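Local coordinates for protein TSR3 (Vulcanisaeta distributa, PDB 5APG) that binds S-adenosylmethionine and probably transfers its 3-amino-3-carboxypropyl group to an N1-methylpseudouridine of 16S rRNA, completing a hypermodified nucleotide, at residues I7-Q12 / T19-V24; V24-A29 / L133-W138; A115-L120 / D127-V132; E151-A154 / P160-E163. All coordinates share one frame; numbering follows the deposited sequence.

Contact 1: residues I7-Q12 / T19-V24. With EEM ([(3S)-3-amino-4-hydroxy-4-oxo-butyl]-[[(2S,3S,4R,5R)-5-(6-aminopurin-9-yl)-3,4-dihydroxy-oxolan-2-yl]methyl]-methyl-selanium), chain D.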
# COMPACT_ATOMS: atom_id res chain seq x y z
N ILE A 7 -3.48 8.59 -7.43
CA ILE A 7 -4.08 8.61 -6.10
C ILE A 7 -5.36 9.44 -6.06
O ILE A 7 -5.37 10.60 -6.48
CB ILE A 7 -3.10 9.17 -5.05
CG1 ILE A 7 -1.83 8.32 -4.98
CG2 ILE A 7 -3.77 9.25 -3.68
CD1 ILE A 7 -0.75 8.90 -4.06
N TYR A 8 -6.43 8.85 -5.57
CA TYR A 8 -7.60 9.63 -5.20
C TYR A 8 -7.53 9.88 -3.71
O TYR A 8 -7.45 8.94 -2.91
CB TYR A 8 -8.91 8.93 -5.56
CG TYR A 8 -10.10 9.66 -4.97
CD1 TYR A 8 -10.48 10.91 -5.44
CD2 TYR A 8 -10.82 9.10 -3.92
CE1 TYR A 8 -11.55 11.58 -4.90
CE2 TYR A 8 -11.90 9.77 -3.37
CZ TYR A 8 -12.26 11.01 -3.86
OH TYR A 8 -13.33 11.68 -3.32
N ARG A 9 -7.55 11.15 -3.33
CA ARG A 9 -7.43 11.51 -1.92
C ARG A 9 -8.74 12.05 -1.37
O ARG A 9 -9.31 12.99 -1.91
CB ARG A 9 -6.31 12.53 -1.73
CG ARG A 9 -6.17 13.03 -0.31
CD ARG A 9 -4.91 13.87 -0.14
NE ARG A 9 -5.11 14.97 0.79
CZ ARG A 9 -5.13 14.83 2.11
NH1 ARG A 9 -4.96 13.64 2.66
NH2 ARG A 9 -5.32 15.89 2.89
N LEU A 10 -9.20 11.45 -0.28
CA LEU A 10 -10.30 12.02 0.48
C LEU A 10 -9.74 13.10 1.39
O LEU A 10 -9.02 12.80 2.35
CB LEU A 10 -11.03 10.95 1.30
CG LEU A 10 -12.12 10.16 0.58
CD1 LEU A 10 -12.66 9.08 1.50
CD2 LEU A 10 -13.24 11.09 0.13
N PRO A 11 -10.05 14.37 1.09
CA PRO A 11 -9.48 15.50 1.84
C PRO A 11 -9.99 15.57 3.28
O PRO A 11 -10.81 16.42 3.59
CB PRO A 11 -9.94 16.71 1.03
CG PRO A 11 -11.21 16.27 0.38
CD PRO A 11 -11.02 14.81 0.08
N GLN A 12 -9.49 14.69 4.14
CA GLN A 12 -9.97 14.60 5.52
C GLN A 12 -8.90 15.04 6.53
O GLN A 12 -9.12 15.96 7.31
CB GLN A 12 -10.42 13.17 5.84
N THR A 19 1.07 11.64 3.78
CA THR A 19 2.23 11.19 3.00
C THR A 19 1.93 11.16 1.50
O THR A 19 2.85 11.22 0.69
CB THR A 19 2.74 9.80 3.45
OG1 THR A 19 1.79 8.78 3.12
CG2 THR A 19 3.01 9.78 4.95
N ALA A 20 0.66 11.08 1.14
CA ALA A 20 0.27 11.08 -0.27
C ALA A 20 0.51 12.46 -0.89
O ALA A 20 0.98 12.56 -2.02
CB ALA A 20 -1.19 10.67 -0.44
N ILE A 21 0.19 13.51 -0.13
CA ILE A 21 0.44 14.87 -0.58
C ILE A 21 1.92 15.08 -0.90
O ILE A 21 2.28 15.73 -1.88
CB ILE A 21 -0.01 15.90 0.49
CG1 ILE A 21 -1.54 15.93 0.58
CG2 ILE A 21 0.52 17.28 0.18
CD1 ILE A 21 -2.22 16.33 -0.71
N LYS A 22 2.79 14.49 -0.08
CA LYS A 22 4.23 14.60 -0.29
C LYS A 22 4.69 13.83 -1.53
O LYS A 22 5.52 14.32 -2.29
CB LYS A 22 4.99 14.13 0.95
CG LYS A 22 6.37 14.76 1.09
CD LYS A 22 6.97 14.44 2.44
CE LYS A 22 8.29 15.16 2.62
NZ LYS A 22 8.92 14.88 3.95
N LEU A 23 4.16 12.63 -1.73
CA LEU A 23 4.39 11.88 -2.97
C LEU A 23 4.07 12.71 -4.20
O LEU A 23 4.85 12.75 -5.16
CB LEU A 23 3.54 10.60 -3.00
CG LEU A 23 4.06 9.37 -2.28
CD1 LEU A 23 2.98 8.28 -2.28
CD2 LEU A 23 5.33 8.88 -2.96
N VAL A 24 2.91 13.35 -4.18
CA VAL A 24 2.43 14.13 -5.31
C VAL A 24 3.30 15.37 -5.50
O VAL A 24 3.65 15.73 -6.63
CB VAL A 24 0.96 14.54 -5.11
CG1 VAL A 24 0.50 15.49 -6.21
CG2 VAL A 24 0.07 13.30 -5.06
C2 EEM D . -2.91 -2.49 0.77
N3 EEM D . -2.85 -1.20 0.74
C4 EEM D . -2.39 -0.52 1.77
C1' EEM D . -2.43 1.90 1.09
C2' EEM D . -3.96 1.97 0.88
C3' EEM D . -4.35 2.87 1.86
C4' EEM D . -3.40 3.81 2.03
C5' EEM D . -3.18 4.23 3.44
O EEM D . -0.01 8.12 4.73
C EEM D . -0.78 8.75 5.39
OXT EEM D . -0.69 9.96 5.46
CA EEM D . -1.92 8.06 6.11
N EEM D . -2.55 9.02 6.97
CB EEM D . -2.86 7.55 5.03
CG EEM D . -3.88 6.53 5.51
SE EEM D . -4.58 5.47 3.99
CE EEM D . -6.05 4.36 4.58
O4' EEM D . -2.08 2.98 1.66
O3' EEM D . -5.73 3.38 1.64
O2' EEM D . -4.06 2.61 -0.40
N9 EEM D . -2.21 0.78 2.04
C8 EEM D . -1.71 0.84 3.26
N7 EEM D . -1.58 -0.36 3.79
C5 EEM D . -1.99 -1.25 2.88
N1 EEM D . -2.55 -3.24 1.80
C6 EEM D . -2.09 -2.67 2.88
N6 EEM D . -1.71 -3.44 4.00
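Ile-7 and Arg-9, two residues apart on strand 5-9, both turn toward helix 19-25 and meet it in different ways. The apolar part belongs to Ile-7: its CD1 sits 4.1 Å from CB of Ala-20 and 4.2 Å from CD1 of Leu-23, whose side chain it crosses at about a right angle. The extended Ile-7 branch, CG1 lying beside the backbone N (chi1 -60°), puts that methyl on the helix.

The second kind is a charged plane laid on an aliphatic chain. Arg-9 NE lies 3.5 Å from CD1 of Ile-21, and CG1 of Ile-21 covers one guanidinium face toward its rim, while CA of Pro-11 lies over the opposite face, loosely, since Pro-11 is poorly ordered. What anchors the group is a salt bridge from NH1 to Asp-70.

Hydrogen bonds run to the ligand, the selenium analogue of S-adenosylmethionine. Thr-19 N donates to OXT of EEM at 3.0 Å and 166°, and Thr-19 OG1 gives a short bond to O of EEM at 2.5 Å while also meeting the backbone N of Ile-113. One residue thus grips both carboxylate oxygens. This is the strand-to-helix half of a beta-alpha-beta unit, with the helix's N-terminal end in the cofactor pocket of a SPOUT-type fold.

Contact 2: residues V24-A29 / L133-W138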
# COMPACT_ATOMS: atom_id res chain seq x y z
N VAL A 24 2.91 13.35 -4.18
CA VAL A 24 2.43 14.13 -5.31
C VAL A 24 3.30 15.37 -5.50
O VAL A 24 3.65 15.73 -6.63
CB VAL A 24 0.96 14.54 -5.11
CG1 VAL A 24 0.50 15.49 -6.21
CG2 VAL A 24 0.07 13.30 -5.06
N ARG A 25 3.66 16.02 -4.40
CA ARG A 25 4.48 17.23 -4.43
C ARG A 25 5.82 16.99 -5.14
O ARG A 25 6.33 17.88 -5.81
CB ARG A 25 4.72 17.75 -3.01
CG ARG A 25 5.33 19.15 -2.96
CD ARG A 25 5.07 19.83 -1.62
NE ARG A 25 5.65 19.12 -0.49
CZ ARG A 25 6.92 19.25 -0.09
NH1 ARG A 25 7.73 20.07 -0.75
NH2 ARG A 25 7.37 18.57 0.95
N PHE A 26 6.37 15.79 -5.00
CA PHE A 26 7.65 15.47 -5.62
C PHE A 26 7.49 14.71 -6.94
O PHE A 26 8.48 14.29 -7.54
CB PHE A 26 8.53 14.66 -4.66
CG PHE A 26 9.20 15.50 -3.62
CD1 PHE A 26 10.43 16.09 -3.87
CD2 PHE A 26 8.60 15.72 -2.39
CE1 PHE A 26 11.05 16.89 -2.92
CE2 PHE A 26 9.22 16.51 -1.43
CZ PHE A 26 10.44 17.10 -1.70
N GLY A 27 6.26 14.54 -7.40
CA GLY A 27 6.01 13.97 -8.71
C GLY A 27 6.09 12.46 -8.84
O GLY A 27 6.15 11.94 -9.96
N PHE A 28 6.08 11.74 -7.72
CA PHE A 28 6.05 10.27 -7.76
C PHE A 28 4.66 9.75 -8.13
O PHE A 28 4.51 8.61 -8.56
CB PHE A 28 6.46 9.68 -6.41
CG PHE A 28 7.93 9.80 -6.12
CD1 PHE A 28 8.85 9.06 -6.84
CD2 PHE A 28 8.38 10.62 -5.10
CE1 PHE A 28 10.20 9.14 -6.55
CE2 PHE A 28 9.73 10.72 -4.82
CZ PHE A 28 10.64 9.97 -5.54
N ALA A 29 3.66 10.59 -7.93
CA ALA A 29 2.28 10.21 -8.20
C ALA A 29 1.49 11.45 -8.57
O ALA A 29 1.93 12.58 -8.34
CB ALA A 29 1.66 9.52 -7.00
N LEU A 133 10.92 6.33 -0.49
CA LEU A 133 11.06 6.26 0.96
C LEU A 133 11.99 7.33 1.52
O LEU A 133 11.82 7.79 2.65
CB LEU A 133 11.56 4.88 1.38
CG LEU A 133 10.53 3.76 1.25
CD1 LEU A 133 11.19 2.40 1.45
CD2 LEU A 133 9.38 3.95 2.24
N ARG A 134 12.97 7.74 0.73
CA ARG A 134 13.94 8.73 1.18
C ARG A 134 13.30 10.11 1.39
O ARG A 134 13.93 11.01 1.94
CB ARG A 134 15.11 8.81 0.20
CG ARG A 134 16.08 7.63 0.35
CD ARG A 134 17.23 7.67 -0.65
NE ARG A 134 18.07 8.85 -0.47
CZ ARG A 134 19.09 9.16 -1.26
NH1 ARG A 134 19.41 8.38 -2.28
NH2 ARG A 134 19.80 10.26 -1.02
N LEU A 135 12.04 10.27 1.00
CA LEU A 135 11.29 11.50 1.29
C LEU A 135 11.06 11.71 2.79
O LEU A 135 10.71 12.81 3.21
CB LEU A 135 9.95 11.51 0.55
CG LEU A 135 10.01 11.66 -0.97
CD1 LEU A 135 8.60 11.71 -1.55
CD2 LEU A 135 10.80 12.91 -1.35
N TYR A 136 11.23 10.65 3.58
CA TYR A 136 11.15 10.76 5.04
C TYR A 136 12.43 10.22 5.66
O TYR A 136 13.05 9.31 5.12
CB TYR A 136 9.92 10.02 5.59
CG TYR A 136 8.61 10.70 5.26
CD1 TYR A 136 8.12 11.72 6.07
CD2 TYR A 136 7.87 10.33 4.14
CE1 TYR A 136 6.92 12.36 5.77
CE2 TYR A 136 6.68 10.96 3.84
CZ TYR A 136 6.20 11.97 4.66
OH TYR A 136 5.02 12.59 4.35
N LYS A 137 12.84 10.77 6.80
CA LYS A 137 14.07 10.30 7.42
C LYS A 137 13.92 8.85 7.87
O LYS A 137 14.88 8.09 7.84
CB LYS A 137 14.49 11.20 8.59
CG LYS A 137 13.60 11.14 9.82
CD LYS A 137 14.27 11.85 10.98
CE LYS A 137 13.31 12.17 12.11
NZ LYS A 137 13.97 13.00 13.16
N TRP A 138 12.70 8.47 8.26
CA TRP A 138 12.41 7.11 8.73
C TRP A 138 12.10 6.15 7.58
O TRP A 138 11.97 4.94 7.79
CB TRP A 138 11.24 7.12 9.73
CG TRP A 138 10.03 7.87 9.22
CD1 TRP A 138 9.67 9.15 9.52
CD2 TRP A 138 9.04 7.37 8.31
NE1 TRP A 138 8.52 9.49 8.86
CE2 TRP A 138 8.11 8.41 8.11
CE3 TRP A 138 8.85 6.15 7.65
CZ2 TRP A 138 7.00 8.27 7.28
CZ3 TRP A 138 7.74 6.01 6.83
CH2 TRP A 138 6.83 7.06 6.65
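The Schellman motif that closes helix 19-25 brings Phe-26 and Phe-28 against Leu-135, which lies in the type I turn following helix 126-133. Gly-27 makes the motif: its positive phi (80°) breaks the helix, its N bonds back to O of Val-24 at 3.0 Å, and Phe-28 N reaches back to Leu-23. The two phenylalanines on either side of that glycine both turn toward the same leucine.

Leu-135 divides its branches between them. Its CD2 methyl stands over the centre of the Phe-26 ring, 3.8 Å from the centroid and only 13° off the ring normal, a well-formed CH-pi contact. CD1 goes to the other ring, touching CE2 of Phe-28 at 3.6 Å in an oblique approach. Leu-135 CG lies beside its own backbone N (chi1 -70°) and the chain then extends, which delivers the fork of methyls between the rings. Leu-135 and each phenylalanine run antiparallel, side chain alongside side chain.

Phe-28 continues inward onto Val-132 and Leu-23, whereas Phe-26 sits at the surface, its CE2 placed over one face of the Arg-25 guanidinium. The backbone of the turn is tied down as well: Tyr-136 N bonds to Leu-133 O at 3.1 Å, Leu-135 O takes a hydrogen bond from Lys-22 NZ, and the Tyr-136 ring receives Lys-22 in a cation-pi contact. In outline, the C-terminal cap of one helix packs on a beta turn leaving another.

Contact 3: residues A115-L120 / D127-V132. With EEM ([(3S)-3-amino-4-hydroxy-4-oxo-butyl]-[[(2S,3S,4R,5R)-5-(6-aminopurin-9-yl)-3,4-dihydroxy-oxolan-2-yl]methyl]-methyl-selanium), chain D.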
# COMPACT_ATOMS: atom_id res chain seq x y z
N ALA A 115 3.14 2.04 1.60
CA ALA A 115 2.41 1.11 0.75
C ALA A 115 2.86 1.21 -0.70
O ALA A 115 3.04 0.19 -1.37
CB ALA A 115 0.94 1.35 0.85
N VAL A 116 3.03 2.43 -1.19
CA VAL A 116 3.52 2.65 -2.54
C VAL A 116 4.91 2.03 -2.69
O VAL A 116 5.18 1.30 -3.65
CB VAL A 116 3.57 4.15 -2.89
CG1 VAL A 116 4.37 4.39 -4.17
CG2 VAL A 116 2.15 4.71 -3.03
N ALA A 117 5.78 2.29 -1.73
CA ALA A 117 7.15 1.76 -1.78
C ALA A 117 7.17 0.24 -1.72
O ALA A 117 7.92 -0.41 -2.46
CB ALA A 117 7.98 2.34 -0.66
N ALA A 118 6.36 -0.34 -0.84
CA ALA A 118 6.25 -1.80 -0.75
C ALA A 118 5.80 -2.40 -2.07
O ALA A 118 6.36 -3.40 -2.54
CB ALA A 118 5.29 -2.19 0.37
N ALA A 119 4.77 -1.81 -2.68
CA ALA A 119 4.26 -2.29 -3.95
C ALA A 119 5.35 -2.24 -5.02
O ALA A 119 5.55 -3.20 -5.77
CB ALA A 119 3.04 -1.47 -4.39
N LEU A 120 6.04 -1.11 -5.09
CA LEU A 120 7.15 -0.94 -6.03
C LEU A 120 8.24 -1.99 -5.83
O LEU A 120 8.70 -2.63 -6.78
CB LEU A 120 7.76 0.46 -5.89
CG LEU A 120 6.92 1.64 -6.38
CD1 LEU A 120 7.60 2.97 -6.05
CD2 LEU A 120 6.67 1.53 -7.88
N ASP A 127 14.82 0.38 -6.75
CA ASP A 127 15.47 1.69 -6.72
C ASP A 127 14.43 2.79 -6.54
O ASP A 127 14.62 3.71 -5.74
CB ASP A 127 16.28 1.93 -8.00
CG ASP A 127 17.51 1.05 -8.09
OD1 ASP A 127 17.90 0.46 -7.06
OD2 ASP A 127 18.09 0.97 -9.18
N GLU A 128 13.34 2.68 -7.28
CA GLU A 128 12.23 3.62 -7.17
C GLU A 128 11.61 3.59 -5.77
O GLU A 128 11.26 4.64 -5.22
CB GLU A 128 11.16 3.30 -8.21
CG GLU A 128 11.60 3.59 -9.65
CD GLU A 128 12.42 2.47 -10.26
OE1 GLU A 128 12.69 1.46 -9.57
OE2 GLU A 128 12.79 2.60 -11.45
N ALA A 129 11.49 2.40 -5.19
CA ALA A 129 10.93 2.28 -3.85
C ALA A 129 11.78 3.05 -2.84
O ALA A 129 11.25 3.70 -1.93
CB ALA A 129 10.84 0.82 -3.45
N MSE A 130 13.10 2.99 -3.01
CA MSE A 130 14.01 3.69 -2.11
C MSE A 130 13.97 5.21 -2.32
O MSE A 130 14.02 5.98 -1.36
CB MSE A 130 15.44 3.18 -2.29
CG MSE A 130 16.45 3.84 -1.34
SE MSE A 130 15.98 3.43 0.52
CE MSE A 130 16.36 1.53 0.49
N GLU A 131 13.89 5.64 -3.58
CA GLU A 131 13.77 7.06 -3.90
C GLU A 131 12.53 7.66 -3.24
O GLU A 131 12.55 8.79 -2.74
CB GLU A 131 13.72 7.28 -5.41
CG GLU A 131 15.02 6.94 -6.12
CD GLU A 131 14.86 6.82 -7.62
OE1 GLU A 131 13.73 7.02 -8.13
OE2 GLU A 131 15.86 6.52 -8.29
N VAL A 132 11.44 6.90 -3.26
CA VAL A 132 10.19 7.29 -2.62
C VAL A 132 10.35 7.37 -1.09
O VAL A 132 9.97 8.36 -0.47
CB VAL A 132 9.07 6.29 -2.99
CG1 VAL A 132 7.94 6.35 -1.99
CG2 VAL A 132 8.56 6.55 -4.40
C2 EEM D . -2.91 -2.49 0.77
N3 EEM D . -2.85 -1.20 0.74
C4 EEM D . -2.39 -0.52 1.77
C1' EEM D . -2.43 1.90 1.09
C2' EEM D . -3.96 1.97 0.88
C3' EEM D . -4.35 2.87 1.86
C4' EEM D . -3.40 3.81 2.03
C5' EEM D . -3.18 4.23 3.44
O EEM D . -0.01 8.12 4.73
C EEM D . -0.78 8.75 5.39
OXT EEM D . -0.69 9.96 5.46
CA EEM D . -1.92 8.06 6.11
N EEM D . -2.55 9.02 6.97
CB EEM D . -2.86 7.55 5.03
CG EEM D . -3.88 6.53 5.51
SE EEM D . -4.58 5.47 3.99
CE EEM D . -6.05 4.36 4.58
O4' EEM D . -2.08 2.98 1.66
O3' EEM D . -5.73 3.38 1.64
O2' EEM D . -4.06 2.61 -0.40
N9 EEM D . -2.21 0.78 2.04
C8 EEM D . -1.71 0.84 3.26
N7 EEM D . -1.58 -0.36 3.79
C5 EEM D . -1.99 -1.25 2.88
N1 EEM D . -2.55 -3.24 1.80
C6 EEM D . -2.09 -2.67 2.88
N6 EEM D . -1.71 -3.44 4.00
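Leu-120 CD1 lies over a face of the peptide between Glu-128 and Ala-129, 4.1 Å from Glu-128 C and 4.0 Å from Ala-129 N, so a methyl rests on flat backbone where no larger side chain intervenes. A carbonyl faces the other way across the same interface: Ala-117 O meets CB of Ala-129 at 3.3 Å. The third flat group is the adenine of the ligand EEM, away from helix 126-133. CB of Ala-115 stands almost directly above the base plane at N9, 3.4 Å from that atom, and is as close to the ribose C1'.

The backbones come very near, CA of Ala-117 and CA of Ala-129 being 4.3 Å apart, which is possible because both residues carry a single methyl. This is an alanine-rich antiparallel helix hairpin: the short segments of helices 112-122 and 126-133 run at 166° to each other, with axes 8.1 Å apart, and only a brief connection joins them. Around the alanine pair the larger side chains fill in. Leu-120 CB touches CB of Ala-129 at 3.9 Å, and its CD1 reaches CG2 of Val-132 at 4.1 Å. A CG beside the backbone N (chi1 -71°) and an extended chi2 set that CD1 over the peptide.

Val-132 also packs on Leu-23 of helix 19-25 and on Phe-28. CB of Glu-128 lies against Leu-120 CD1; beyond it the chain bends at chi2 toward a carboxylate whose OE2 accepts a hydrogen bond from the N-terminal amine of Met-1.

Contact 4: residues E151-A154 / P160-E163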
# COMPACT_ATOMS: atom_id res chain seq x y z
N GLU A 151 12.29 -9.80 0.75
CA GLU A 151 13.09 -10.66 -0.11
C GLU A 151 12.27 -11.85 -0.59
O GLU A 151 12.35 -12.24 -1.76
CB GLU A 151 14.35 -11.15 0.63
CG GLU A 151 15.30 -11.99 -0.22
CD GLU A 151 14.99 -13.48 -0.16
OE1 GLU A 151 14.46 -13.94 0.88
OE2 GLU A 151 15.27 -14.19 -1.15
N ARG A 152 11.48 -12.43 0.30
CA ARG A 152 10.61 -13.55 -0.05
C ARG A 152 9.44 -13.07 -0.90
O ARG A 152 9.09 -13.69 -1.90
CB ARG A 152 10.10 -14.26 1.21
CG ARG A 152 11.18 -15.00 2.00
CD ARG A 152 11.62 -16.28 1.30
NE ARG A 152 12.61 -16.03 0.25
CZ ARG A 152 12.65 -16.67 -0.91
NH1 ARG A 152 11.74 -17.60 -1.19
NH2 ARG A 152 13.59 -16.38 -1.80
N TYR A 153 8.82 -11.96 -0.49
CA TYR A 153 7.68 -11.41 -1.23
C TYR A 153 8.06 -11.04 -2.67
O TYR A 153 7.28 -11.24 -3.60
CB TYR A 153 7.11 -10.18 -0.53
CG TYR A 153 6.53 -10.44 0.84
CD1 TYR A 153 6.04 -11.70 1.19
CD2 TYR A 153 6.48 -9.43 1.79
CE1 TYR A 153 5.51 -11.93 2.45
CE2 TYR A 153 5.95 -9.65 3.05
CZ TYR A 153 5.47 -10.90 3.38
OH TYR A 153 4.95 -11.11 4.63
N ALA A 154 9.26 -10.50 -2.84
CA ALA A 154 9.74 -10.09 -4.16
C ALA A 154 10.09 -11.30 -5.01
O ALA A 154 10.22 -11.19 -6.24
CB ALA A 154 10.95 -9.16 -4.04
N PRO A 160 6.23 -16.08 4.55
CA PRO A 160 6.43 -15.32 5.80
C PRO A 160 5.17 -14.87 6.55
O PRO A 160 5.26 -14.66 7.76
CB PRO A 160 7.19 -14.08 5.33
CG PRO A 160 7.88 -14.48 4.12
CD PRO A 160 7.05 -15.52 3.45
N GLU A 161 4.04 -14.72 5.86
CA GLU A 161 2.88 -14.05 6.46
C GLU A 161 2.35 -14.72 7.73
O GLU A 161 2.13 -14.04 8.74
CB GLU A 161 1.73 -13.96 5.45
CG GLU A 161 2.04 -13.14 4.22
CD GLU A 161 0.78 -12.62 3.58
OE1 GLU A 161 -0.10 -13.44 3.22
OE2 GLU A 161 0.64 -11.39 3.47
N ARG A 162 2.14 -16.03 7.68
CA ARG A 162 1.54 -16.72 8.82
C ARG A 162 2.43 -16.69 10.05
O ARG A 162 1.94 -16.57 11.17
CB ARG A 162 1.21 -18.17 8.45
CG ARG A 162 -0.00 -18.32 7.55
CD ARG A 162 -0.25 -19.77 7.20
NE ARG A 162 -1.61 -19.98 6.70
CZ ARG A 162 -1.94 -19.98 5.41
NH1 ARG A 162 -1.01 -19.77 4.49
NH2 ARG A 162 -3.20 -20.18 5.05
N GLU A 163 3.74 -16.80 9.85
CA GLU A 163 4.67 -16.76 10.97
C GLU A 163 4.77 -15.34 11.53
O GLU A 163 4.87 -15.14 12.74
CB GLU A 163 6.05 -17.27 10.56
CG GLU A 163 7.08 -17.16 11.67
CD GLU A 163 7.97 -18.39 11.78
OE1 GLU A 163 8.42 -18.90 10.73
OE2 GLU A 163 8.22 -18.84 12.92
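Pro-160 packs against Arg-152 and Tyr-153, neighbours near the C-terminal end of helix 141-153. Its CG touches CB of Arg-152 at 3.7 Å, the two side chains crossing at about a right angle, and also lies 3.9 Å from CE1 of Tyr-153, past which the proline ring slides.

The tyrosine's chi1 of -63°, with CG beside the backbone N, carries ring and hydroxyl across to Pro-160 and Glu-161; chi2 (-26°) sets only the tilt of the ring. OH stands 3.6 Å from CG of Glu-161 and is bonded to the carbonyl of Leu-95. The contact joins the end of helix 141-153 to the start of helix 160-165 across a short loop, a helix-loop-helix connection.

Glu-161 extends beyond CG, its carboxylate plane 84° from the tyrosine ring. OE2 takes a hydrogen bond from Leu-95 N and a salt bridge from Arg-92. Tyrosine and glutamate therefore hold the same loop, which also carries Leu-93, a cofactor-binding residue.

Arg-152 has two conformers. In the one described it bends at both chi2 and chi3, folding its tip away from Pro-160 and back to Glu-151: NE meets OE1 of Glu-151 at 2.9 Å and NH2 meets OE2 of Glu-151 at 2.8 Å, a side-on bidentate salt bridge, while NH1 pairs with Asp-157. These bonds need not hold in the other conformer.

Overall arrangement
From the N terminus, contact 1 closes first, folding helix 19-25 back over strand 5-9 after a short loop. Contact 2 opens where it ends, sharing Val-24, and closes the largest loop of the four by reaching across about a hundred residues to the turn after helix 126-133. Contact 3, a local hairpin, is nested inside that loop, and Leu-23 and Phe-28 pack onto its Val-132, joining the first three contacts into one body beside the cofactor, which contacts 1 and 3 both touch. Contact 4 follows in series, with its centre about 28 Å from that of contact 1 on the opposite side of the chain's centre, and pins helices 141-153 and 160-165 together.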